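Local atomic coordinates of lyase/mutase (Burkholderia cenocepacia, PDB entry 4LSB), a protein that belongs to a lyase/mutase enzyme family with a TIM-barrel fold and carries a bound magnesium ion. Residues 19-23 / 157-161; 22-28 / 51-55; 39-44 / 84-88; 98-102 / 130-136; 136-142 / 180-185. All blocks are in the same frame, centred on the assembly; numbering follows the deposited sequence.

Interaction 1 of 5, residues 19-23 / 157-161; sequences AEAFR and FPFTL
Ala19 of helix 14-25 sets its methyl group against the turn that leads into strand 160-164: CB of Ala19 lies 3.4 Å from O of Pro158 and 3.6 Å from CD1 of Phe157. One helical turn on, the Phe22 ring crosses Thr160 obliquely, with CE2 of Phe22 3.7 Å from CB of Thr160. Its chi1 of -170° puts CG anti to the backbone N and brings CD2 and CE2 to Thr160. No direct hydrogen bond joins the two segments. A water replaces it, 2.9 Å from Ala19 O, 2.7 Å from Pro158 O and 2.9 Å from OG1 of Thr160.

In the next shell, Arg23 grips Glu20 side-on, NE and NH2 both donating to OE2; the NH2 to OE2 bond is 2.8 Å long with an N-H...O angle of 163°. This pair flanks Pro158, whose CG is 3.9 Å from OE1 of Glu20. Helix 14-25 packs across the N-terminal end of the barrel strands, Phe22 also touching Val120 and Pro91. The contact therefore joins apolar packing to a polar seam bridged by one water: the carbonyl oxygens of Ala19 and Pro158, two acceptors that cannot pair directly, share a partner able to donate.

Interaction 2 of 5, residues 22-28 / 51-55; sequences FRALHTR and FEALA
Arg28 and Glu52 meet head-on, guanidinium to carboxylate, in an end-on salt bridge with one nitrogen for each oxygen. NH2 of Arg28 donates to OE2 of Glu52 at 2.8 Å with an N-H...O angle of 167°, and NH1 of Arg28 donates to OE1 of Glu52 at 3.0 Å and 160°. Both oxygens are approached on their syn side, although the two planes are twisted 31° apart. Arg28 reaches across because its chain is extended from CG to NE.

Leu25 adjoins this pair: its CD2 stands over one face of the Arg28 guanidinium, toward its rim, and is 3.6 Å from OE1 of Glu52. Its other methyl, CD1, is 4.0 Å from CB of Ala53. That same alanine carbon is met by the Phe22 ring, CE1 of Phe22 standing 3.7 Å from CB of Ala53.

In segment 22-28, ND1 of His26 donates to Phe22 O at 2.8 Å, consistent with the edge-to-face (T-shaped) placement of the imidazole, its CE1 over the centre of the Phe22 ring. NE2 of His26 is hydrogen-bonded to NH1 of Arg238. Ala24 O accepts from both Thr27 N and Arg28 N, and Arg28 O accepts from Lys237. The contact thus pairs two charges at the rim of an apolar patch, and the two-point grip probably restrains rotation of both charged groups beside the start of strand 54-55.

Interaction 3 of 5, residues 39-44 / 84-88; sequences DAGTAR and LVAAG
Ala40 and Ala87 touch where helices 40-48 and 74-88 pack, their short segments running in roughly the same direction with a signed crossing angle of -43° and axes 8.1 Å apart at closest. These outer helices precede and follow strand 54-55 in sequence, helix 58-64 coming between strand and second helix. The CA atoms of Ala43 and Gly88 come within 4.8 Å, an approach made possible by small residues on both helices. Among the side chains, CB of Ala40 lies 3.7 Å from CB of Ala87, and CB of Ala43 sits 4.2 Å from CG of Leu84. Leu84 also reaches the start of helix 40-48, its CD1 3.7 Å from the carbonyl carbon of Asp39.

That start is capped: Asp39 OD1 accepts from Thr42 N at 2.9 Å, met nearly end-on to the C-O bond, and from Thr42 OG1 at 2.7 Å, which comes from above the carboxylate plane. Beyond, the aliphatic part of Arg44 passes Ala87 O, with CG of Arg44 3.4 Å from it. The guanidinium continues to Asn287, Phe282 and Ala284, and to Gly66 of the second subunit, while Asn287 also bonds to Ala87 O and Gly88 O. The interface is consequently apolar and close at its centre, with polar groups bound at the margins: the N-cap, and an arginine that ties the helix pair to the C-terminal region and the dimer partner.

Interaction 4 of 5, residues 98-102 / 130-136; sequences NGFGD and RADTPIY
Two loops that follow neighbouring barrel strands, 92-95 and 121-125, meet at the Tyr136 hydroxyl, on the side of the barrel that carries the magnesium ion; the Asn98 side chain is about 8 Å from the metal, next in sequence to Glu97 of the metal site. The hydroxyl is held by two residues of the first loop. ND2 of Asn98 donates to OH of Tyr136 at 2.9 Å with an N-H...O angle of 141°, the amide and ring planes being only 15° apart. OH of Tyr136 in turn donates to OD1 of Asp102 at 2.7 Å, reaching that oxygen on its anti side. Here the flat groups stand steeply to each other, carboxylate and ring planes 75° apart, and OD1 of Asp102 lies at the edge of the ring, near its plane.

Asn98 is itself positioned by an Asx turn: its OD1 accepts from Phe100 N at 3.1 Å. The amide serves both bonds, oxygen inward to the loop and nitrogen outward to the tyrosine. The other Asp102 oxygen, OD2, has a long ion pair with NH1 of Arg130 at 3.7 Å.

Arg144 backs the arrangement from helix 138-153, bonding to the carbonyl groups of Asn98, Gly101 and Asp102 and making a cation-pi contact with Tyr136. The phenol hydroxyl accepts one bond and donates one, which probably orients its proton toward Asp102 and links both loops beside the metal site.

Interaction 5 of 5, residues 136-142 / 180-185; sequences YARDASV and ARLVAY
Ala180 opens the contact with its methyl group over one face of the Arg138 guanidinium, CB of Ala180 being 3.3 Å from NH2 of Arg138. Arg181 follows and carries the polar part. Extended from CG to NE, it brings NH2 to Tyr136 O at 3.0 Å, in the carbonyl plane, while NH1 makes weak bonds to the same oxygen and to OG of Ser141. NH1 also donates to OH of Tyr185 at 3.1 Å with an N-H...O angle of 153°, and NE is paired with Asp177. The two guanidinium planes of Arg138 and Arg181 are 70° apart and are not stacked.

Ala184, one turn on, packs its CB 3.8 Å from CG2 of Val142. Tyr185 closes the segment: its OH lies 3.3 Å from CB of Ser141 and bonds to Asp126, and its CE1 is 4.2 Å from CG2 of Val142.

The axes of segments 138-142 and 180-185 approach to 10.2 Å and diverge by 37°, as suits adjacent outer helices of a TIM barrel. Helices 138-153 and 175-187 flank strand 160-164 in sequence; on helix 175-187 Leu182 turns to strand 192-194 and helix 201-211.

Interactions 1 and 2 start from the same helix, 14-25, share Phe22 and Arg23, and lie about 8 Å apart between centres; together they bring that helix to the starts of strands 160-164 and 54-55 of one parallel barrel sheet. Interaction 3 touches interaction 2 through Leu54, and their segments alternate along the chain. Interactions 3 and 4 fall between the two segments of interaction 1, which crosses interaction 5. Interactions 4 and 5 share Tyr136, with centres about 13 Å apart. Interactions 3 and 5 are about 33 Å apart between centres, on opposite sides of the chain's centre. The contacts thus tie the N-terminal helix, outer helices and metal-side loops to different parts of the same barrel.

Interaction 1 of 5, residues 19-23 / 157-161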
# COMPACT_ATOMS: atom_id res chain seq x y z
N ALA B 19 -6.57 -16.30 -19.51
CA ALA B 19 -6.84 -15.50 -20.71
C ALA B 19 -8.22 -15.79 -21.24
O ALA B 19 -8.99 -14.88 -21.63
CB ALA B 19 -5.78 -15.76 -21.79
N GLU B 20 -8.55 -17.06 -21.22
CA GLU B 20 -9.88 -17.45 -21.67
C GLU B 20 -10.96 -17.04 -20.71
O GLU B 20 -12.04 -16.61 -21.15
CB GLU B 20 -9.97 -18.97 -21.89
CG GLU B 20 -11.36 -19.40 -22.39
CD GLU B 20 -11.84 -18.70 -23.68
OE1 GLU B 20 -11.02 -18.44 -24.61
OE2 GLU B 20 -13.06 -18.41 -23.76
N ALA B 21 -10.72 -17.23 -19.43
CA ALA B 21 -11.68 -16.78 -18.44
C ALA B 21 -11.95 -15.25 -18.58
O ALA B 21 -13.09 -14.76 -18.51
CB ALA B 21 -11.21 -17.15 -17.05
N PHE B 22 -10.88 -14.50 -18.81
CA PHE B 22 -10.98 -13.05 -18.92
C PHE B 22 -11.79 -12.65 -20.15
O PHE B 22 -12.67 -11.79 -20.06
CB PHE B 22 -9.62 -12.41 -18.96
CG PHE B 22 -9.66 -10.91 -18.83
CD1 PHE B 22 -10.30 -10.31 -17.75
CD2 PHE B 22 -9.08 -10.11 -19.76
CE1 PHE B 22 -10.32 -8.91 -17.61
CE2 PHE B 22 -9.09 -8.72 -19.62
CZ PHE B 22 -9.72 -8.14 -18.55
N ARG B 23 -11.48 -13.26 -21.30
CA ARG B 23 -12.21 -12.94 -22.53
C ARG B 23 -13.72 -13.25 -22.33
O ARG B 23 -14.55 -12.45 -22.73
CB ARG B 23 -11.64 -13.73 -23.73
CG ARG B 23 -12.29 -13.39 -25.09
CD ARG B 23 -12.22 -14.57 -26.10
NE ARG B 23 -13.01 -15.71 -25.60
CZ ARG B 23 -14.35 -15.86 -25.71
NH1 ARG B 23 -15.10 -14.97 -26.36
NH2 ARG B 23 -14.93 -16.92 -25.17
N PHE B 157 -2.52 -17.25 -26.69
CA PHE B 157 -3.77 -17.22 -25.90
C PHE B 157 -4.42 -15.90 -26.24
O PHE B 157 -3.78 -15.02 -26.81
CB PHE B 157 -3.50 -17.30 -24.40
CG PHE B 157 -2.47 -16.33 -23.92
CD1 PHE B 157 -2.80 -15.00 -23.67
CD2 PHE B 157 -1.17 -16.75 -23.72
CE1 PHE B 157 -1.83 -14.11 -23.23
CE2 PHE B 157 -0.22 -15.87 -23.29
CZ PHE B 157 -0.54 -14.54 -23.05
N PRO B 158 -5.73 -15.77 -25.93
CA PRO B 158 -6.40 -14.55 -26.31
C PRO B 158 -6.02 -13.38 -25.38
O PRO B 158 -6.26 -13.43 -24.17
CB PRO B 158 -7.89 -14.88 -26.18
CG PRO B 158 -7.98 -16.17 -25.46
CD PRO B 158 -6.64 -16.84 -25.50
N PHE B 159 -5.42 -12.36 -25.93
CA PHE B 159 -5.02 -11.18 -25.14
C PHE B 159 -6.08 -10.12 -25.37
O PHE B 159 -6.41 -9.81 -26.54
CB PHE B 159 -3.64 -10.70 -25.54
CG PHE B 159 -3.13 -9.50 -24.75
CD1 PHE B 159 -3.52 -8.21 -25.07
CD2 PHE B 159 -2.24 -9.69 -23.71
CE1 PHE B 159 -3.05 -7.15 -24.35
CE2 PHE B 159 -1.78 -8.63 -22.99
CZ PHE B 159 -2.19 -7.35 -23.31
N THR B 160 -6.68 -9.64 -24.29
CA THR B 160 -7.78 -8.68 -24.39
C THR B 160 -7.23 -7.27 -24.36
O THR B 160 -6.80 -6.78 -23.30
CB THR B 160 -8.81 -8.84 -23.28
OG1 THR B 160 -9.39 -10.13 -23.39
CG2 THR B 160 -9.88 -7.77 -23.39
N LEU B 161 -7.16 -6.66 -25.57
CA LEU B 161 -6.64 -5.32 -25.76
C LEU B 161 -7.71 -4.25 -25.57
O LEU B 161 -8.70 -4.22 -26.28
CB LEU B 161 -5.95 -5.10 -27.10
CG LEU B 161 -5.38 -3.68 -27.31
CD1 LEU B 161 -4.12 -3.40 -26.52
CD2 LEU B 161 -5.09 -3.40 -28.79
O HOH W 1 -7.85 -12.31 -22.32

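Interaction 2 of 5, residues 22-28 / 51-55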
# COMPACT_ATOMS: atom_id res chain seq x y z
N PHE B 22 -10.88 -14.50 -18.81
CA PHE B 22 -10.98 -13.05 -18.92
C PHE B 22 -11.79 -12.65 -20.15
O PHE B 22 -12.67 -11.79 -20.06
CB PHE B 22 -9.62 -12.41 -18.96
CG PHE B 22 -9.66 -10.91 -18.83
CD1 PHE B 22 -10.30 -10.31 -17.75
CD2 PHE B 22 -9.08 -10.11 -19.76
CE1 PHE B 22 -10.32 -8.91 -17.61
CE2 PHE B 22 -9.09 -8.72 -19.62
CZ PHE B 22 -9.72 -8.14 -18.55
N ARG B 23 -11.48 -13.26 -21.30
CA ARG B 23 -12.21 -12.94 -22.53
C ARG B 23 -13.72 -13.25 -22.33
O ARG B 23 -14.55 -12.45 -22.73
CB ARG B 23 -11.64 -13.73 -23.73
CG ARG B 23 -12.29 -13.39 -25.09
CD ARG B 23 -12.22 -14.57 -26.10
NE ARG B 23 -13.01 -15.71 -25.60
CZ ARG B 23 -14.35 -15.86 -25.71
NH1 ARG B 23 -15.10 -14.97 -26.36
NH2 ARG B 23 -14.93 -16.92 -25.17
N ALA B 24 -14.02 -14.40 -21.70
CA ALA B 24 -15.38 -14.85 -21.42
C ALA B 24 -16.19 -13.89 -20.52
O ALA B 24 -17.41 -13.80 -20.68
CB ALA B 24 -15.38 -16.24 -20.81
N LEU B 25 -15.52 -13.22 -19.57
CA LEU B 25 -16.19 -12.20 -18.74
C LEU B 25 -16.81 -11.17 -19.60
O LEU B 25 -17.86 -10.65 -19.23
CB LEU B 25 -15.24 -11.48 -17.76
CG LEU B 25 -14.66 -12.35 -16.69
CD1 LEU B 25 -13.57 -11.72 -15.86
CD2 LEU B 25 -15.81 -12.87 -15.82
N HIS B 26 -16.21 -10.90 -20.77
CA HIS B 26 -16.71 -9.82 -21.62
C HIS B 26 -17.90 -10.19 -22.51
O HIS B 26 -18.43 -9.31 -23.17
CB HIS B 26 -15.60 -9.26 -22.52
CG HIS B 26 -14.49 -8.60 -21.76
ND1 HIS B 26 -13.51 -9.32 -21.14
CD2 HIS B 26 -14.21 -7.30 -21.55
CE1 HIS B 26 -12.67 -8.50 -20.55
NE2 HIS B 26 -13.08 -7.26 -20.78
N THR B 27 -18.21 -11.47 -22.60
CA THR B 27 -19.24 -11.94 -23.54
C THR B 27 -20.46 -12.48 -22.81
O THR B 27 -21.50 -12.68 -23.42
CB THR B 27 -18.70 -12.99 -24.50
OG1 THR B 27 -18.25 -14.12 -23.76
CG2 THR B 27 -17.53 -12.40 -25.34
N ARG B 28 -20.38 -12.65 -21.50
CA ARG B 28 -21.57 -13.07 -20.78
C ARG B 28 -22.46 -11.85 -20.52
O ARG B 28 -22.01 -10.67 -20.59
CB ARG B 28 -21.19 -13.83 -19.51
CG ARG B 28 -20.68 -12.99 -18.41
CD ARG B 28 -20.20 -13.85 -17.26
NE ARG B 28 -19.94 -12.93 -16.16
CZ ARG B 28 -19.22 -13.19 -15.08
NH1 ARG B 28 -18.64 -14.37 -14.92
NH2 ARG B 28 -19.10 -12.25 -14.16
N PHE B 51 -13.88 -11.01 -6.62
CA PHE B 51 -13.71 -10.40 -7.96
C PHE B 51 -13.09 -11.44 -8.89
O PHE B 51 -12.44 -12.42 -8.42
CB PHE B 51 -12.95 -9.10 -7.90
CG PHE B 51 -13.73 -8.00 -7.27
CD1 PHE B 51 -14.72 -7.35 -7.99
CD2 PHE B 51 -13.49 -7.64 -5.94
CE1 PHE B 51 -15.45 -6.31 -7.40
CE2 PHE B 51 -14.26 -6.64 -5.34
CZ PHE B 51 -15.24 -5.97 -6.09
N GLU B 52 -13.38 -11.29 -10.18
CA GLU B 52 -12.98 -12.30 -11.17
C GLU B 52 -11.80 -11.89 -12.06
O GLU B 52 -11.30 -12.71 -12.85
CB GLU B 52 -14.17 -12.67 -12.03
CG GLU B 52 -15.15 -13.59 -11.30
CD GLU B 52 -16.41 -13.80 -12.11
OE1 GLU B 52 -16.46 -14.79 -12.86
OE2 GLU B 52 -17.33 -12.98 -12.05
N ALA B 53 -11.37 -10.66 -11.91
CA ALA B 53 -10.23 -10.13 -12.64
C ALA B 53 -9.73 -8.96 -11.89
O ALA B 53 -10.47 -8.40 -11.07
CB ALA B 53 -10.68 -9.70 -14.01
N LEU B 54 -8.52 -8.55 -12.17
CA LEU B 54 -7.94 -7.32 -11.57
C LEU B 54 -7.33 -6.46 -12.67
O LEU B 54 -6.90 -6.99 -13.69
CB LEU B 54 -6.83 -7.71 -10.54
CG LEU B 54 -7.25 -8.71 -9.47
CD1 LEU B 54 -6.05 -9.15 -8.66
CD2 LEU B 54 -8.28 -8.13 -8.56
N ALA B 55 -7.26 -5.14 -12.45
CA ALA B 55 -6.59 -4.24 -13.33
C ALA B 55 -5.57 -3.43 -12.55
O ALA B 55 -5.83 -2.92 -11.44
CB ALA B 55 -7.57 -3.31 -14.02

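Interaction 3 of 5, residues 39-44 / 84-88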
# COMPACT_ATOMS: atom_id res chain seq x y z
N ASP B 39 -0.97 -3.16 -4.81
CA ASP B 39 0.07 -3.96 -4.23
C ASP B 39 -0.40 -5.42 -4.07
O ASP B 39 -1.56 -5.77 -4.39
CB ASP B 39 0.59 -3.32 -2.92
CG ASP B 39 -0.44 -3.25 -1.81
OD1 ASP B 39 -1.50 -3.92 -1.89
OD2 ASP B 39 -0.15 -2.45 -0.87
N ALA B 40 0.48 -6.27 -3.57
CA ALA B 40 0.14 -7.69 -3.46
C ALA B 40 -1.02 -7.93 -2.50
O ALA B 40 -1.86 -8.81 -2.77
CB ALA B 40 1.37 -8.51 -3.04
N GLY B 41 -1.04 -7.15 -1.41
CA GLY B 41 -2.03 -7.27 -0.35
C GLY B 41 -3.43 -7.02 -0.86
O GLY B 41 -4.35 -7.81 -0.65
N THR B 42 -3.56 -5.93 -1.57
CA THR B 42 -4.83 -5.53 -2.10
C THR B 42 -5.29 -6.49 -3.18
O THR B 42 -6.46 -6.75 -3.28
CB THR B 42 -4.83 -4.04 -2.55
OG1 THR B 42 -3.72 -3.76 -3.42
CG2 THR B 42 -4.79 -3.13 -1.37
N ALA B 43 -4.37 -7.02 -3.97
CA ALA B 43 -4.69 -7.98 -4.97
C ALA B 43 -5.27 -9.22 -4.35
O ALA B 43 -6.33 -9.69 -4.77
CB ALA B 43 -3.50 -8.30 -5.82
N ARG B 44 -4.60 -9.74 -3.31
CA ARG B 44 -5.10 -10.84 -2.52
C ARG B 44 -6.52 -10.63 -1.97
O ARG B 44 -7.40 -11.52 -2.15
CB ARG B 44 -4.15 -11.19 -1.36
CG ARG B 44 -2.87 -11.85 -1.82
CD ARG B 44 -2.19 -12.63 -0.72
NE ARG B 44 -2.89 -13.88 -0.45
CZ ARG B 44 -2.60 -14.72 0.54
NH1 ARG B 44 -1.55 -14.53 1.31
NH2 ARG B 44 -3.31 -15.82 0.69
N LEU B 84 1.43 -8.55 -9.17
CA LEU B 84 -0.01 -8.67 -8.96
C LEU B 84 -0.62 -9.99 -9.56
O LEU B 84 -1.59 -10.51 -9.07
CB LEU B 84 -0.72 -7.40 -9.39
CG LEU B 84 -0.81 -6.31 -8.29
CD1 LEU B 84 0.49 -5.97 -7.58
CD2 LEU B 84 -1.47 -5.09 -8.89
N VAL B 85 -0.04 -10.48 -10.65
CA VAL B 85 -0.37 -11.77 -11.22
C VAL B 85 -0.11 -12.86 -10.19
O VAL B 85 -0.98 -13.69 -9.95
CB VAL B 85 0.44 -12.04 -12.49
CG1 VAL B 85 0.33 -13.50 -12.93
CG2 VAL B 85 -0.03 -11.11 -13.61
N ALA B 86 1.08 -12.84 -9.58
CA ALA B 86 1.46 -13.88 -8.63
C ALA B 86 0.56 -13.82 -7.40
O ALA B 86 0.14 -14.86 -6.89
CB ALA B 86 2.92 -13.75 -8.21
N ALA B 87 0.36 -12.63 -6.90
CA ALA B 87 -0.40 -12.46 -5.64
C ALA B 87 -1.91 -12.74 -5.75
O ALA B 87 -2.54 -13.36 -4.84
CB ALA B 87 -0.22 -11.04 -5.14
N GLY B 88 -2.50 -12.21 -6.82
CA GLY B 88 -3.95 -12.30 -7.01
C GLY B 88 -4.48 -13.67 -7.42
O GLY B 88 -5.54 -14.04 -6.99

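Interaction 4 of 5, residues 98-102 / 130-136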
# COMPACT_ATOMS: atom_id res chain seq x y z
N ASN B 98 0.58 4.88 -22.53
CA ASN B 98 0.55 5.05 -24.00
C ASN B 98 1.46 4.03 -24.73
O ASN B 98 1.84 4.25 -25.89
CB ASN B 98 0.96 6.49 -24.33
CG ASN B 98 2.44 6.74 -24.09
OD1 ASN B 98 3.05 6.14 -23.17
ND2 ASN B 98 3.04 7.57 -24.92
N GLY B 99 1.79 2.92 -24.05
CA GLY B 99 2.75 1.93 -24.60
C GLY B 99 4.22 2.30 -24.33
O GLY B 99 5.12 1.61 -24.82
N PHE B 100 4.44 3.37 -23.54
CA PHE B 100 5.79 3.82 -23.06
C PHE B 100 6.68 4.41 -24.17
O PHE B 100 7.92 4.37 -24.12
CB PHE B 100 6.49 2.70 -22.27
CG PHE B 100 5.69 2.26 -21.09
CD1 PHE B 100 5.66 3.04 -19.95
CD2 PHE B 100 4.92 1.13 -21.14
CE1 PHE B 100 4.87 2.68 -18.88
CE2 PHE B 100 4.12 0.75 -20.07
CZ PHE B 100 4.13 1.51 -18.92
N GLY B 101 6.03 4.98 -25.17
CA GLY B 101 6.69 5.50 -26.33
C GLY B 101 5.66 5.85 -27.38
O GLY B 101 4.50 5.42 -27.33
N ASP B 102 6.09 6.66 -28.33
CA ASP B 102 5.24 7.08 -29.44
C ASP B 102 5.12 6.07 -30.56
O ASP B 102 4.07 6.00 -31.18
CB ASP B 102 5.79 8.38 -30.06
CG ASP B 102 5.87 9.51 -29.06
OD1 ASP B 102 5.09 9.55 -28.09
OD2 ASP B 102 6.74 10.38 -29.25
N ARG B 130 2.47 15.25 -24.22
CA ARG B 130 2.91 16.57 -24.66
C ARG B 130 1.72 17.53 -24.62
O ARG B 130 0.79 17.43 -25.41
CB ARG B 130 3.51 16.48 -26.06
CG ARG B 130 4.67 15.47 -26.16
CD ARG B 130 5.24 15.26 -27.55
NE ARG B 130 4.24 15.39 -28.62
CZ ARG B 130 3.78 14.39 -29.39
NH1 ARG B 130 4.20 13.13 -29.24
NH2 ARG B 130 2.87 14.68 -30.32
N ALA B 131 1.75 18.47 -23.69
CA ALA B 131 0.74 19.54 -23.59
C ALA B 131 0.45 20.27 -24.92
O ALA B 131 -0.69 20.59 -25.20
CB ALA B 131 1.15 20.54 -22.52
N ASP B 132 1.48 20.52 -25.73
CA ASP B 132 1.27 21.15 -27.03
C ASP B 132 0.21 20.36 -27.79
O ASP B 132 -0.83 20.88 -28.17
CB ASP B 132 2.57 21.23 -27.85
N THR B 133 0.48 19.07 -27.97
CA THR B 133 -0.36 18.18 -28.76
C THR B 133 -0.71 16.96 -27.90
O THR B 133 -0.05 15.91 -28.03
CB THR B 133 0.39 17.72 -30.01
OG1 THR B 133 0.84 18.87 -30.74
CG2 THR B 133 -0.50 16.86 -30.91
N PRO B 134 -1.73 17.09 -27.02
CA PRO B 134 -1.88 16.12 -25.90
C PRO B 134 -2.42 14.76 -26.33
O PRO B 134 -2.33 13.80 -25.56
CB PRO B 134 -2.88 16.82 -24.95
CG PRO B 134 -3.63 17.78 -25.83
CD PRO B 134 -2.93 17.95 -27.15
N ILE B 135 -2.95 14.68 -27.54
CA ILE B 135 -3.58 13.46 -28.07
C ILE B 135 -2.94 13.19 -29.42
O ILE B 135 -2.83 14.11 -30.23
CB ILE B 135 -5.11 13.61 -28.27
CG1 ILE B 135 -5.80 14.01 -26.98
CG2 ILE B 135 -5.71 12.33 -28.83
CD1 ILE B 135 -5.92 12.93 -25.91
N TYR B 136 -2.51 11.95 -29.67
CA TYR B 136 -1.95 11.58 -30.97
C TYR B 136 -2.95 11.85 -32.09
O TYR B 136 -4.15 11.67 -31.92
CB TYR B 136 -1.54 10.09 -31.05
CG TYR B 136 -0.39 9.69 -30.16
CD1 TYR B 136 0.95 9.96 -30.51
CD2 TYR B 136 -0.63 9.05 -28.97
CE1 TYR B 136 1.98 9.60 -29.66
CE2 TYR B 136 0.38 8.69 -28.13
CZ TYR B 136 1.69 8.95 -28.47
OH TYR B 136 2.66 8.60 -27.56

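Interaction 5 of 5, residues 136-142 / 180-185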
# COMPACT_ATOMS: atom_id res chain seq x y z
N TYR B 136 -2.51 11.95 -29.67
CA TYR B 136 -1.95 11.58 -30.97
C TYR B 136 -2.95 11.85 -32.09
O TYR B 136 -4.15 11.67 -31.92
CB TYR B 136 -1.54 10.09 -31.05
CG TYR B 136 -0.39 9.69 -30.16
CD1 TYR B 136 0.95 9.96 -30.51
CD2 TYR B 136 -0.63 9.05 -28.97
CE1 TYR B 136 1.98 9.60 -29.66
CE2 TYR B 136 0.38 8.69 -28.13
CZ TYR B 136 1.69 8.95 -28.47
OH TYR B 136 2.66 8.60 -27.56
N ALA B 137 -2.45 12.25 -33.26
CA ALA B 137 -3.31 12.33 -34.45
C ALA B 137 -4.00 10.98 -34.76
O ALA B 137 -3.43 9.91 -34.54
CB ALA B 137 -2.51 12.83 -35.65
N ARG B 138 -5.21 11.05 -35.31
CA ARG B 138 -6.01 9.86 -35.63
C ARG B 138 -5.25 8.76 -36.36
O ARG B 138 -5.37 7.58 -36.04
CB ARG B 138 -7.24 10.26 -36.47
CG ARG B 138 -8.22 9.15 -36.88
CD ARG B 138 -9.37 8.95 -35.88
NE ARG B 138 -10.53 9.88 -36.02
CZ ARG B 138 -11.57 9.68 -36.83
NH1 ARG B 138 -11.63 8.60 -37.62
NH2 ARG B 138 -12.57 10.56 -36.88
N ASP B 139 -4.52 9.15 -37.39
CA ASP B 139 -3.75 8.17 -38.15
C ASP B 139 -2.74 7.47 -37.32
O ASP B 139 -2.63 6.24 -37.34
CB ASP B 139 -2.93 8.88 -39.24
CG ASP B 139 -3.71 9.09 -40.48
OD1 ASP B 139 -4.82 8.52 -40.59
OD2 ASP B 139 -3.18 9.82 -41.36
N ALA B 140 -1.93 8.28 -36.67
CA ALA B 140 -0.88 7.75 -35.84
C ALA B 140 -1.47 6.91 -34.71
O ALA B 140 -0.90 5.87 -34.37
CB ALA B 140 -0.03 8.86 -35.28
N SER B 141 -2.58 7.37 -34.12
CA SER B 141 -3.23 6.61 -33.05
C SER B 141 -3.68 5.21 -33.47
O SER B 141 -3.45 4.25 -32.76
CB SER B 141 -4.46 7.34 -32.53
OG SER B 141 -4.08 8.48 -31.80
N VAL B 142 -4.38 5.15 -34.58
CA VAL B 142 -4.82 3.89 -35.16
C VAL B 142 -3.65 3.00 -35.54
O VAL B 142 -3.69 1.81 -35.30
CB VAL B 142 -5.68 4.15 -36.42
CG1 VAL B 142 -6.07 2.85 -37.08
CG2 VAL B 142 -6.95 4.92 -36.06
N ALA B 180 -15.54 8.50 -32.61
CA ALA B 180 -14.95 8.15 -33.90
C ALA B 180 -13.64 7.44 -33.67
O ALA B 180 -13.33 6.47 -34.32
CB ALA B 180 -14.76 9.37 -34.77
N ARG B 181 -12.83 7.95 -32.76
CA ARG B 181 -11.55 7.28 -32.39
C ARG B 181 -11.80 5.85 -31.91
O ARG B 181 -11.13 4.87 -32.34
CB ARG B 181 -10.86 8.09 -31.32
CG ARG B 181 -10.18 9.36 -31.87
CD ARG B 181 -9.54 10.19 -30.76
NE ARG B 181 -8.79 11.30 -31.36
CZ ARG B 181 -7.57 11.23 -31.86
NH1 ARG B 181 -6.87 10.10 -31.83
NH2 ARG B 181 -7.01 12.32 -32.39
N LEU B 182 -12.77 5.69 -31.01
CA LEU B 182 -13.02 4.37 -30.43
C LEU B 182 -13.47 3.42 -31.48
O LEU B 182 -13.08 2.27 -31.48
CB LEU B 182 -14.05 4.37 -29.30
CG LEU B 182 -13.67 5.12 -28.04
CD1 LEU B 182 -14.81 5.02 -27.03
CD2 LEU B 182 -12.40 4.55 -27.42
N VAL B 183 -14.32 3.90 -32.38
CA VAL B 183 -14.75 3.07 -33.50
C VAL B 183 -13.55 2.69 -34.42
O VAL B 183 -13.44 1.58 -34.92
CB VAL B 183 -15.82 3.84 -34.32
CG1 VAL B 183 -16.05 3.16 -35.67
CG2 VAL B 183 -17.11 3.93 -33.53
N ALA B 184 -12.64 3.62 -34.59
CA ALA B 184 -11.48 3.37 -35.44
C ALA B 184 -10.52 2.35 -34.78
O ALA B 184 -9.93 1.51 -35.46
CB ALA B 184 -10.75 4.65 -35.74
N TYR B 185 -10.39 2.46 -33.47
CA TYR B 185 -9.61 1.51 -32.69
C TYR B 185 -10.26 0.11 -32.72
O TYR B 185 -9.55 -0.88 -32.85
CB TYR B 185 -9.43 2.02 -31.25
CG TYR B 185 -8.83 3.42 -31.07
CD1 TYR B 185 -8.13 4.06 -32.12
CD2 TYR B 185 -8.94 4.11 -29.87
CE1 TYR B 185 -7.57 5.34 -31.97
CE2 TYR B 185 -8.37 5.36 -29.70
CZ TYR B 185 -7.67 5.97 -30.76
OH TYR B 185 -7.15 7.24 -30.63